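Local coordinates for venom allergen-like (VAL) 4 protein (Schistosoma mansoni, PDB 4P27), which binds lipid as a venom allergen-like SCP/TAPS protein of the CAP family that lacks the prototypical CAP motifs, at residues 15-18 and 19-23. Sequence-based numbering, arbitrary orientation.
Sequences HKKV and RKDVK
K17 and D21 form an i to i+4 salt bridge on the last turns of helix 6-22, the first helix of this CAP (SCP/TAPS) domain. It is a local contact within one helix. K17 NZ lies 3.0 Å from D21 OD2 and uses the syn lone pair of that oxygen, on the side of OD1. The two side chains cross at a slant. CG of K17 is anti to the backbone N (chi1 -163°), and the chain then bends at chi2 and runs toward the carboxylate. K17 CE follows at 3.2 Å from D21 OD2. The other carboxylate oxygen, OD1, has a second partner in a salt bridge to R26. The carboxylate of D21 is thus held by a cation at each oxygen.

Four successive alpha-helical hydrogen bonds tie the residues together, from R19 N to H15 O through V22 N to V18 O. The straightest is D21 N to K17 O, at 2.8 Å with an N-H...O angle of 174°. The same pair of residues is therefore linked by both backbone and side chains.

Another side of the helix is buried. There the imidazole of H15 is bonded at both nitrogens, ND1 to I11 O and NE2 to the hydroxyl of Y140, while V18 packs on L92 of helix 84-93 and V22 on Y112 of helix 110-115. The buried guanidinium of R19 is satisfied by backbone carbonyls from two places, T37 in the segment after the helix and M115 and W117 around the end of helix 110-115, so R19 ties helix 6-22 to both. The aliphatic part of R19 starts along the helix wall, with CB and CG each 3.5 Å from H15 O.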
loop_
_atom_site.group_PDB
_atom_site.type_symbol
_atom_site.label_atom_id
_atom_site.label_comp_id
_atom_site.label_asym_id
_atom_site.label_seq_id
_atom_site.Cartn_x
_atom_site.Cartn_y
_atom_site.Cartn_z
ATOM N N HIS A 15 2.854 5.813 -4.392
ATOM C CA HIS A 15 1.877 5.897 -3.275
ATOM C C HIS A 15 1.410 7.331 -2.989
ATOM O O HIS A 15 0.213 7.583 -2.855
ATOM C CB HIS A 15 2.489 5.340 -1.979
ATOM C CG HIS A 15 2.479 3.860 -1.910
ATOM N ND1 HIS A 15 3.445 3.090 -2.523
ATOM C CD2 HIS A 15 1.696 2.994 -1.202
ATOM C CE1 HIS A 15 3.220 1.806 -2.254
ATOM N NE2 HIS A 15 2.191 1.720 -1.425
ATOM N N LYS A 16 2.329 8.301 -3.004
ATOM C CA LYS A 16 1.930 9.710 -2.917
ATOM C C LYS A 16 0.952 10.105 -3.989
ATOM O O LYS A 16 -0.025 10.761 -3.708
ATOM C CB LYS A 16 3.167 10.650 -2.904
ATOM C CG LYS A 16 3.918 10.421 -1.637
ATOM C CD LYS A 16 4.817 11.587 -1.243
ATOM C CE LYS A 16 6.141 11.474 -1.957
ATOM N NZ LYS A 16 7.018 12.543 -1.366
ATOM N N LYS A 17 1.204 9.688 -5.224
ATOM C CA LYS A 17 0.358 10.057 -6.327
ATOM C C LYS A 17 -1.060 9.410 -6.211
ATOM O O LYS A 17 -2.040 10.065 -6.503
ATOM C CB LYS A 17 0.934 9.525 -7.649
ATOM C CG LYS A 17 0.296 10.257 -8.832
ATOM C CD LYS A 17 -0.068 9.313 -9.931
ATOM C CE LYS A 17 -0.866 10.037 -11.014
ATOM N NZ LYS A 17 -1.672 8.990 -11.714
ATOM N N VAL A 18 -1.134 8.093 -5.919
ATOM C CA VAL A 18 -2.450 7.430 -5.665
ATOM C C VAL A 18 -3.303 8.204 -4.611
ATOM O O VAL A 18 -4.470 8.480 -4.788
ATOM C CB VAL A 18 -2.226 6.001 -5.201
ATOM C CG1 VAL A 18 -3.498 5.310 -4.658
ATOM C CG2 VAL A 18 -1.694 5.233 -6.387
ATOM N N ARG A 19 -2.679 8.608 -3.548
ATOM C CA ARG A 19 -3.378 9.241 -2.453
ATOM C C ARG A 19 -3.809 10.656 -2.861
ATOM O O ARG A 19 -4.894 11.106 -2.489
ATOM C CB ARG A 19 -2.400 9.310 -1.232
ATOM C CG ARG A 19 -2.375 7.905 -0.558
ATOM C CD ARG A 19 -1.298 7.795 0.492
ATOM N NE ARG A 19 -1.687 8.323 1.819
ATOM C CZ ARG A 19 -2.392 7.644 2.723
ATOM N NH1 ARG A 19 -2.586 8.186 3.904
ATOM N NH2 ARG A 19 -2.799 6.373 2.495
ATOM N N LYS A 20 -2.935 11.363 -3.610
ATOM C CA LYS A 20 -3.343 12.661 -4.166
ATOM C C LYS A 20 -4.496 12.501 -5.146
ATOM O O LYS A 20 -5.382 13.255 -5.064
ATOM C CB LYS A 20 -2.175 13.371 -4.896
ATOM C CG LYS A 20 -2.547 14.820 -5.234
ATOM C CD LYS A 20 -1.328 15.694 -5.500
ATOM C CE LYS A 20 -1.743 16.939 -6.268
ATOM N NZ LYS A 20 -0.594 17.867 -6.387
ATOM N N ASP A 21 -4.417 11.560 -6.096
ATOM C CA ASP A 21 -5.475 11.262 -6.997
ATOM C C ASP A 21 -6.825 10.945 -6.330
ATOM O O ASP A 21 -7.860 11.457 -6.797
ATOM C CB ASP A 21 -5.123 10.060 -7.782
ATOM C CG ASP A 21 -4.134 10.367 -8.888
ATOM O OD1 ASP A 21 -3.828 11.531 -9.062
ATOM O OD2 ASP A 21 -3.692 9.438 -9.558
ATOM N N VAL A 22 -6.836 10.050 -5.309
ATOM C CA VAL A 22 -8.118 9.686 -4.661
ATOM C C VAL A 22 -8.735 10.919 -3.962
ATOM O O VAL A 22 -9.966 11.059 -3.992
ATOM C CB VAL A 22 -8.014 8.420 -3.732
ATOM C CG1 VAL A 22 -7.377 8.721 -2.392
ATOM C CG2 VAL A 22 -9.387 7.776 -3.538
ATOM N N LYS A 23 -7.926 11.818 -3.373
ATOM C CA LYS A 23 -8.477 13.114 -2.882
ATOM C C LYS A 23 -9.070 14.079 -3.925
ATOM O O LYS A 23 -9.666 15.073 -3.536
ATOM C CB LYS A 23 -7.475 13.899 -2.132
ATOM C CG LYS A 23 -7.095 13.191 -0.899
ATOM C CD LYS A 23 -6.426 14.130 0.058
ATOM C CE LYS A 23 -5.074 14.449 -0.476
ATOM N NZ LYS A 23 -4.164 14.791 0.646
#